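Local coordinates for acetyltransferase, GNAT family (Colwellia psychrerythraea, PDB 3IWG), which probably transfers acyl groups other than amino-acyl groups, as a member of the GNAT acetyltransferase family, at residues A[171-183]-A[192-204]. Sequence-based numbering, arbitrary orientation.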
ATOM      1  N   GLN A 171      -0.262   3.065  -2.646  1.00 25.03           N
ATOM      2  CA  GLN A 171       0.266   1.885  -1.943  1.00 25.75           C
ATOM      3  C   GLN A 171      -0.264   0.603  -2.537  1.00 25.30           C
ATOM      4  O   GLN A 171       0.472  -0.340  -2.750  1.00 26.35           O
ATOM      5  CB  GLN A 171      -0.045   1.926  -0.437  1.00 26.09           C
ATOM      6  CG  GLN A 171       0.678   3.097   0.339  1.00 26.80           C
ATOM      7  CD  GLN A 171       2.202   3.078   0.225  1.00 26.00           C
ATOM      8  OE1 GLN A 171       2.857   2.043   0.378  1.00 26.71           O
ATOM      9  NE2 GLN A 171       2.768   4.243  -0.004  1.00 23.25           N
ATOM     10  N   TYR A 172      -1.545   0.555  -2.813  1.00 25.32           N
ATOM     11  CA  TYR A 172      -2.159  -0.694  -3.298  1.00 25.80           C
ATOM     12  C   TYR A 172      -1.565  -1.113  -4.642  1.00 25.92           C
ATOM     13  O   TYR A 172      -1.126  -2.249  -4.837  1.00 26.56           O
ATOM     14  CB  TYR A 172      -3.629  -0.472  -3.445  1.00 26.18           C
ATOM     15  CG  TYR A 172      -4.370  -1.616  -4.022  1.00 27.34           C
ATOM     16  CD1 TYR A 172      -4.830  -2.648  -3.214  1.00 29.17           C
ATOM     17  CD2 TYR A 172      -4.660  -1.654  -5.379  1.00 27.25           C
ATOM     18  CE1 TYR A 172      -5.512  -3.731  -3.779  1.00 30.31           C
ATOM     19  CE2 TYR A 172      -5.312  -2.719  -5.947  1.00 25.22           C
ATOM     20  CZ  TYR A 172      -5.738  -3.744  -5.152  1.00 28.74           C
ATOM     21  OH  TYR A 172      -6.419  -4.770  -5.704  1.00 28.74           O
ATOM     22  N   TYR A 173      -1.458  -0.133  -5.528  1.00 25.61           N
ATOM     23  CA  TYR A 173      -0.867  -0.351  -6.821  1.00 25.48           C
ATOM     24  C   TYR A 173       0.636  -0.536  -6.758  1.00 25.25           C
ATOM     25  O   TYR A 173       1.160  -1.347  -7.466  1.00 24.82           O
ATOM     26  CB  TYR A 173      -1.264   0.761  -7.782  1.00 25.72           C
ATOM     27  CG  TYR A 173      -2.626   0.663  -8.417  1.00 23.73           C
ATOM     28  CD1 TYR A 173      -3.270  -0.561  -8.628  1.00 23.84           C
ATOM     29  CD2 TYR A 173      -3.230   1.809  -8.938  1.00 27.34           C
ATOM     30  CE1 TYR A 173      -4.520  -0.613  -9.283  1.00 23.47           C
ATOM     31  CE2 TYR A 173      -4.472   1.762  -9.614  1.00 26.16           C
ATOM     32  CZ  TYR A 173      -5.094   0.559  -9.786  1.00 24.55           C
ATOM     33  OH  TYR A 173      -6.283   0.573 -10.460  1.00 28.70           O
ATOM     34  N   GLY A 174       1.330   0.142  -5.851  1.00 25.91           N
ATOM     35  CA  GLY A 174       2.784  -0.085  -5.712  1.00 25.32           C
ATOM     36  C   GLY A 174       3.079  -1.531  -5.369  1.00 25.38           C
ATOM     37  O   GLY A 174       3.961  -2.202  -5.916  1.00 25.64           O
ATOM     38  N   ASN A 175       2.303  -2.030  -4.439  1.00 25.36           N
ATOM     39  CA  ASN A 175       2.411  -3.395  -4.056  1.00 24.43           C
ATOM     40  C   ASN A 175       2.021  -4.344  -5.194  1.00 24.23           C
ATOM     41  O   ASN A 175       2.695  -5.340  -5.411  1.00 23.82           O
ATOM     42  CB  ASN A 175       1.548  -3.610  -2.839  1.00 24.74           C
ATOM     43  CG  ASN A 175       1.719  -4.987  -2.253  1.00 27.32           C
ATOM     44  OD1 ASN A 175       0.779  -5.732  -2.216  1.00 27.74           O
ATOM     45  ND2 ASN A 175       2.925  -5.305  -1.771  1.00 29.89           N
ATOM     46  N   LEU A 176       0.967  -4.059  -5.960  1.00 24.37           N
ATOM     47  CA  LEU A 176       0.632  -4.978  -7.064  1.00 24.37           C
ATOM     48  C   LEU A 176       1.749  -5.024  -8.123  1.00 23.76           C
ATOM     49  O   LEU A 176       2.062  -6.076  -8.673  1.00 21.99           O
ATOM     50  CB  LEU A 176      -0.685  -4.604  -7.692  1.00 25.60           C
ATOM     51  CG  LEU A 176      -2.032  -5.265  -7.320  1.00 27.89           C
ATOM     52  CD1 LEU A 176      -2.182  -5.839  -5.924  1.00 26.45           C
ATOM     53  CD2 LEU A 176      -3.154  -4.304  -7.634  1.00 25.94           C
ATOM     54  N   ILE A 177       2.366  -3.877  -8.381  1.00 24.13           N
ATOM     55  CA  ILE A 177       3.420  -3.768  -9.357  1.00 23.44           C
ATOM     56  C   ILE A 177       4.572  -4.687  -8.950  1.00 25.45           C
ATOM     57  O   ILE A 177       5.075  -5.458  -9.785  1.00 25.22           O
ATOM     58  CB  ILE A 177       3.885  -2.324  -9.457  1.00 23.90           C
ATOM     59  CG1 ILE A 177       2.892  -1.501 -10.291  1.00 21.94           C
ATOM     60  CG2 ILE A 177       5.324  -2.263 -10.028  1.00 22.32           C
ATOM     61  CD1 ILE A 177       3.276  -0.104 -10.481  1.00 23.92           C
ATOM     62  N   GLU A 178       4.943  -4.656  -7.664  1.00 25.99           N
ATOM     63  CA  GLU A 178       6.018  -5.509  -7.146  1.00 27.58           C
ATOM     64  C   GLU A 178       5.659  -6.953  -7.230  1.00 27.40           C
ATOM     65  O   GLU A 178       6.536  -7.803  -7.466  1.00 27.90           O
ATOM     66  CB  GLU A 178       6.316  -5.202  -5.680  1.00 28.70           C
ATOM     67  CG  GLU A 178       6.890  -3.766  -5.483  1.00 32.50           C
ATOM     68  CD  GLU A 178       7.405  -3.553  -4.054  1.00 37.24           C
ATOM     69  OE1 GLU A 178       8.137  -4.443  -3.562  1.00 40.12           O
ATOM     70  OE2 GLU A 178       7.089  -2.498  -3.458  1.00 40.75           O
ATOM     71  N   ARG A 179       4.371  -7.249  -7.070  1.00 26.42           N
ATOM     72  CA  ARG A 179       3.925  -8.642  -7.172  1.00 26.31           C
ATOM     73  C   ARG A 179       3.716  -9.043  -8.648  1.00 25.56           C
ATOM     74  O   ARG A 179       3.398 -10.171  -8.908  1.00 24.32           O
ATOM     75  CB  ARG A 179       2.619  -8.870  -6.398  1.00 26.40           C
ATOM     76  CG  ARG A 179       2.699  -8.699  -4.885  1.00 25.78           C
ATOM     77  CD  ARG A 179       1.279  -8.731  -4.190  1.00 24.69           C
ATOM     78  NE  ARG A 179       0.571 -10.018  -4.348  1.00 24.36           N
ATOM     79  CZ  ARG A 179       0.851 -11.131  -3.650  1.00 25.76           C
ATOM     80  NH1 ARG A 179       1.798 -11.142  -2.715  1.00 27.79           N
ATOM     81  NH2 ARG A 179       0.183 -12.254  -3.876  1.00 29.48           N
ATOM     82  N   LYS A 180       3.916  -8.112  -9.585  1.00 25.48           N
ATOM     83  CA  LYS A 180       3.604  -8.339 -11.013  1.00 26.07           C
ATOM     84  C   LYS A 180       2.133  -8.762 -11.298  1.00 24.16           C
ATOM     85  O   LYS A 180       1.849  -9.633 -12.124  1.00 22.51           O
ATOM     86  CB  LYS A 180       4.623  -9.337 -11.586  1.00 27.37           C
ATOM     87  CG  LYS A 180       6.088  -9.013 -11.164  1.00 30.28           C
ATOM     88  CD  LYS A 180       7.103  -9.693 -12.075  1.00 35.73           C
ATOM     89  CE  LYS A 180       8.577  -9.565 -11.567  1.00 37.95           C
ATOM     90  NZ  LYS A 180       9.266 -10.917 -11.565  1.00 38.24           N
ATOM     91  N   GLU A 181       1.201  -8.121 -10.610  1.00 23.87           N
ATOM     92  CA  GLU A 181      -0.209  -8.461 -10.761  1.00 23.36           C
ATOM     93  C   GLU A 181      -1.005  -7.439 -11.534  1.00 22.55           C
ATOM     94  O   GLU A 181      -2.215  -7.621 -11.760  1.00 23.23           O
ATOM     95  CB  GLU A 181      -0.835  -8.730  -9.394  1.00 23.30           C
ATOM     96  CG  GLU A 181      -0.278  -9.972  -8.740  1.00 23.20           C
ATOM     97  CD  GLU A 181      -0.748 -10.164  -7.307  1.00 25.49           C
ATOM     98  OE1 GLU A 181      -1.269  -9.203  -6.718  1.00 27.79           O
ATOM     99  OE2 GLU A 181      -0.576 -11.276  -6.758  1.00 29.22           O
ATOM    100  N   LEU A 182      -0.375  -6.332 -11.913  1.00 21.88           N
ATOM    101  CA  LEU A 182      -1.130  -5.239 -12.527  1.00 20.95           C
ATOM    102  C   LEU A 182      -0.800  -5.129 -14.002  1.00 20.72           C
ATOM    103  O   LEU A 182       0.361  -5.223 -14.370  1.00 20.76           O
ATOM    104  CB  LEU A 182      -0.845  -3.922 -11.803  1.00 21.62           C
ATOM    105  CG  LEU A 182      -1.537  -2.603 -12.260  1.00 20.57           C
ATOM    106  CD1 LEU A 182      -3.039  -2.626 -12.106  1.00 20.01           C
ATOM    107  CD2 LEU A 182      -0.928  -1.415 -11.476  1.00 18.22           C
ATOM    108  N   PHE A 183      -1.824  -4.910 -14.838  1.00 20.33           N
ATOM    109  CA  PHE A 183      -1.600  -4.723 -16.256  1.00 20.01           C
ATOM    110  C   PHE A 183      -2.393  -3.528 -16.800  1.00 19.98           C
ATOM    111  O   PHE A 183      -3.428  -3.142 -16.263  1.00 19.54           O
ATOM    112  CB  PHE A 183      -2.000  -5.979 -17.034  1.00 20.25           C
ATOM    113  CG  PHE A 183      -1.203  -7.199 -16.674  1.00 21.96           C
ATOM    114  CD1 PHE A 183      -1.455  -7.888 -15.515  1.00 24.08           C
ATOM    115  CD2 PHE A 183      -0.211  -7.682 -17.515  1.00 25.61           C
ATOM    116  CE1 PHE A 183      -0.713  -9.008 -15.172  1.00 24.66           C
ATOM    117  CE2 PHE A 183       0.534  -8.814 -17.158  1.00 25.64           C
ATOM    118  CZ  PHE A 183       0.255  -9.476 -15.986  1.00 23.32           C
ATOM    119  N   LEU A 192      -6.529   2.670 -21.567  1.00 22.84           N
ATOM    120  CA  LEU A 192      -7.922   2.359 -21.831  1.00 21.41           C
ATOM    121  C   LEU A 192      -8.510   1.501 -20.700  1.00 20.55           C
ATOM    122  O   LEU A 192      -9.714   1.538 -20.458  1.00 20.74           O
ATOM    123  CB  LEU A 192      -8.073   1.660 -23.167  1.00 21.11           C
ATOM    124  CG  LEU A 192      -7.750   2.514 -24.389  1.00 21.60           C
ATOM    125  CD1 LEU A 192      -7.915   1.738 -25.675  1.00 19.38           C
ATOM    126  CD2 LEU A 192      -8.599   3.790 -24.412  1.00 20.36           C
ATOM    127  N   ALA A 193      -7.674   0.733 -20.010  1.00 18.78           N
ATOM    128  CA  ALA A 193      -8.155  -0.071 -18.910  1.00 18.50           C
ATOM    129  C   ALA A 193      -7.000  -0.545 -18.068  1.00 18.20           C
ATOM    130  O   ALA A 193      -5.894  -0.615 -18.559  1.00 17.98           O
ATOM    131  CB  ALA A 193      -8.930  -1.290 -19.439  1.00 16.93           C
ATOM    132  N   ALA A 194      -7.299  -0.958 -16.837  1.00 18.78           N
ATOM    133  CA  ALA A 194      -6.304  -1.533 -15.922  1.00 19.87           C
ATOM    134  C   ALA A 194      -6.810  -2.889 -15.504  1.00 20.30           C
ATOM    135  O   ALA A 194      -7.971  -2.995 -15.146  1.00 21.91           O
ATOM    136  CB  ALA A 194      -6.176  -0.660 -14.663  1.00 19.46           C
ATOM    137  N   GLY A 195      -5.951  -3.898 -15.471  1.00 20.17           N
ATOM    138  CA  GLY A 195      -6.363  -5.225 -15.061  1.00 20.32           C
ATOM    139  C   GLY A 195      -5.475  -5.736 -13.956  1.00 21.27           C
ATOM    140  O   GLY A 195      -4.266  -5.453 -13.942  1.00 21.64           O
ATOM    141  N   GLU A 196      -6.075  -6.518 -13.062  1.00 22.16           N
ATOM    142  CA  GLU A 196      -5.403  -7.164 -11.935  1.00 22.88           C
ATOM    143  C   GLU A 196      -5.584  -8.690 -11.991  1.00 22.94           C
ATOM    144  O   GLU A 196      -6.692  -9.173 -12.185  1.00 24.53           O
ATOM    145  CB  GLU A 196      -5.978  -6.656 -10.617  1.00 22.30           C
ATOM    146  CG  GLU A 196      -5.988  -5.148 -10.530  1.00 23.91           C
ATOM    147  CD  GLU A 196      -6.470  -4.573  -9.176  1.00 26.80           C
ATOM    148  OE1 GLU A 196      -6.719  -5.331  -8.206  1.00 29.76           O
ATOM    149  OE2 GLU A 196      -6.591  -3.332  -9.086  1.00 30.04           O
ATOM    150  N   CYS A 197      -4.489  -9.425 -11.853  1.00 22.89           N
ATOM    151  CA  CYS A 197      -4.497 -10.853 -11.781  1.00 23.59           C
ATOM    152  C   CYS A 197      -3.757 -11.243 -10.494  1.00 24.26           C
ATOM    153  O   CYS A 197      -2.535 -11.428 -10.512  1.00 23.30           O
ATOM    154  CB  CYS A 197      -3.779 -11.411 -12.996  1.00 23.59           C
ATOM    155  SG  CYS A 197      -3.740 -13.219 -13.113  1.00 26.31           S
ATOM    156  N   ARG A 198      -4.498 -11.355  -9.392  1.00 23.89           N
ATOM    157  CA  ARG A 198      -3.863 -11.429  -8.089  1.00 24.62           C
ATOM    158  C   ARG A 198      -3.754 -12.823  -7.587  1.00 24.12           C
ATOM    159  O   ARG A 198      -4.719 -13.567  -7.611  1.00 23.78           O
ATOM    160  CB  ARG A 198      -4.699 -10.727  -7.063  1.00 25.53           C
ATOM    161  CG  ARG A 198      -5.022  -9.238  -7.331  1.00 27.17           C
ATOM    162  CD  ARG A 198      -6.133  -8.853  -6.312  1.00 31.43           C
ATOM    163  NE  ARG A 198      -6.936  -7.847  -6.916  1.00 38.85           N
ATOM    164  CZ  ARG A 198      -8.224  -7.902  -7.211  1.00 38.89           C
ATOM    165  NH1 ARG A 198      -8.740  -6.834  -7.817  1.00 42.27           N
ATOM    166  NH2 ARG A 198      -8.993  -8.905  -6.843  1.00 40.96           N
ATOM    167  N   LEU A 199      -2.596 -13.166  -7.071  1.00 23.80           N
ATOM    168  CA  LEU A 199      -2.412 -14.470  -6.485  1.00 24.67           C
ATOM    169  C   LEU A 199      -2.769 -14.366  -5.049  1.00 24.75           C
ATOM    170  O   LEU A 199      -2.727 -13.296  -4.495  1.00 24.37           O
ATOM    171  CB  LEU A 199      -0.959 -14.919  -6.590  1.00 24.04           C
ATOM    172  CG  LEU A 199      -0.651 -15.567  -7.923  1.00 25.27           C
ATOM    173  CD1 LEU A 199      -1.093 -14.702  -9.083  1.00 24.74           C
ATOM    174  CD2 LEU A 199       0.885 -15.936  -8.007  1.00 23.96           C
ATOM    175  N   PHE A 200      -3.101 -15.500  -4.463  1.00 26.69           N
ATOM    176  CA  PHE A 200      -3.269 -15.640  -3.027  1.00 28.11           C
ATOM    177  C   PHE A 200      -2.013 -16.211  -2.384  1.00 29.48           C
ATOM    178  O   PHE A 200      -1.443 -17.206  -2.854  1.00 29.77           O
ATOM    179  CB  PHE A 200      -4.384 -16.595  -2.769  1.00 28.54           C
ATOM    180  CG  PHE A 200      -5.714 -16.067  -3.184  1.00 29.48           C
ATOM    181  CD1 PHE A 200      -6.461 -15.305  -2.305  1.00 29.62           C
ATOM    182  CD2 PHE A 200      -6.221 -16.343  -4.443  1.00 28.13           C
ATOM    183  CE1 PHE A 200      -7.710 -14.842  -2.673  1.00 31.46           C
ATOM    184  CE2 PHE A 200      -7.452 -15.854  -4.836  1.00 28.66           C
ATOM    185  CZ  PHE A 200      -8.211 -15.114  -3.948  1.00 29.72           C
ATOM    186  N   ASP A 201      -1.573 -15.611  -1.290  1.00 30.92           N
ATOM    187  CA  ASP A 201      -0.371 -16.112  -0.641  1.00 32.53           C
ATOM    188  C   ASP A 201      -0.600 -17.410   0.177  1.00 33.61           C
ATOM    189  O   ASP A 201       0.346 -18.170   0.380  1.00 33.71           O
ATOM    190  CB  ASP A 201       0.290 -14.994   0.181  1.00 32.72           C
ATOM    191  CG  ASP A 201       0.928 -13.913  -0.707  1.00 34.61           C
ATOM    192  OD1 ASP A 201       1.115 -14.123  -1.942  1.00 37.21           O
ATOM    193  OD2 ASP A 201       1.214 -12.831  -0.179  1.00 37.33           O
ATOM    194  N   GLN A 202      -1.839 -17.655   0.612  1.00 34.50           N
ATOM    195  CA  GLN A 202      -2.188 -18.854   1.377  1.00 36.48           C
ATOM    196  C   GLN A 202      -3.620 -19.303   1.094  1.00 35.56           C
ATOM    197  O   GLN A 202      -4.448 -18.534   0.636  1.00 35.49           O
ATOM    198  CB  GLN A 202      -2.104 -18.575   2.875  1.00 37.52           C
ATOM    199  CG  GLN A 202      -1.459 -17.235   3.216  1.00 43.90           C
ATOM    200  CD  GLN A 202      -2.102 -16.537   4.418  1.00 51.11           C
ATOM    201  OE1 GLN A 202      -2.831 -15.535   4.248  1.00 52.82           O
ATOM    202  NE2 GLN A 202      -1.842 -17.064   5.638  1.00 53.27           N
ATOM    203  N   TYR A 203      -3.894 -20.556   1.401  1.00 35.52           N
ATOM    204  CA  TYR A 203      -5.247 -21.135   1.362  1.00 35.44           C
ATOM    205  C   TYR A 203      -5.824 -21.346  -0.015  1.00 34.76           C
ATOM    206  O   TYR A 203      -6.493 -22.378  -0.254  1.00 35.66           O
ATOM    207  CB  TYR A 203      -6.264 -20.293   2.144  1.00 35.33           C
ATOM    208  CG  TYR A 203      -5.816 -19.934   3.528  1.00 36.20           C
ATOM    209  CD1 TYR A 203      -5.373 -20.916   4.406  1.00 37.92           C
ATOM    210  CD2 TYR A 203      -5.809 -18.612   3.962  1.00 35.57           C
ATOM    211  CE1 TYR A 203      -4.942 -20.590   5.690  1.00 38.13           C
ATOM    212  CE2 TYR A 203      -5.394 -18.286   5.263  1.00 36.60           C
ATOM    213  CZ  TYR A 203      -4.964 -19.279   6.105  1.00 37.32           C
ATOM    214  OH  TYR A 203      -4.532 -18.980   7.369  1.00 40.82           O
ATOM    215  N   GLN A 204      -5.652 -20.372  -0.896  1.00 32.65           N
ATOM    216  CA  GLN A 204      -6.293 -20.460  -2.189  1.00 31.51           C
ATOM    217  C   GLN A 204      -5.297 -20.330  -3.317  1.00 30.87           C
ATOM    218  O   GLN A 204      -5.633 -19.793  -4.377  1.00 30.84           O
ATOM    219  CB  GLN A 204      -7.401 -19.409  -2.271  1.00 31.58           C
ATOM    220  CG  GLN A 204      -8.368 -19.561  -1.130  1.00 31.25           C
ATOM    221  CD  GLN A 204      -9.602 -18.682  -1.173  1.00 30.71           C
ATOM    222  OE1 GLN A 204     -10.530 -18.926  -0.425  1.00 28.23           O
ATOM    223  NE2 GLN A 204      -9.611 -17.656  -2.021  1.00 32.16           N
TER
HETATM  224  O   HOH W   1      -0.179 -12.378 -12.082  1.00 30.19           O
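Glu196 and Tyr172 illustrate how one oxygen of a buried carboxylate can serve a helix and its own strand at once. From Glu196 CB, which lies 4.0 Å from Glu181 O, the side chain passes to CG, flanked by methyls of Leu176 and Leu182, and an extended chain beyond it (chi2 -176°) lays CD on Leu176 CD2. At the tip Glu196 OE1 accepts three hydrogen bonds: Tyr172 OH donates from the syn side at 2.6 Å, and Arg198 NE and NH1 close on the same oxygen side-on. Glu196 OE2 turns instead to ring edges, lying 3.4 Å from Tyr173 CE1 and equally near Tyr172 CE2. Tyr172 holds its ring trans to the amide nitrogen (chi1 176°), which carries the hydroxyl from helix 166-178 to OE1 of Glu196. Without the carboxylate, as with an alanine here, the Tyr172 hydroxyl and the Arg198 guanidinium would probably lose their shared acceptor, and a gap would be likely beside Leu176.

Farther along, Glu181 lies across Arg198, and Glu181 OE2 takes the Leu199 N-H at 2.8 Å from above the carboxylate plane. Arg179 links two acids in a salt-bridge network: NE bonds to Glu181 OE1, while NH1 and NH2 grip Asp201 OD1 end-on. Arg179 NH1 also pairs with Glu178 of the second subunit, tying the network to the dimer interface. The helix closes with a Schellman motif at Lys180, and the chain enters antiparallel pairing, Cys197 N to Glu181 O at 2.9 Å and a two-bond Phe183–Gly195 pair. The second helix of the GNAT core running into the β-hairpin of strands 182-187 and 190-199 is the classic topology of this fold.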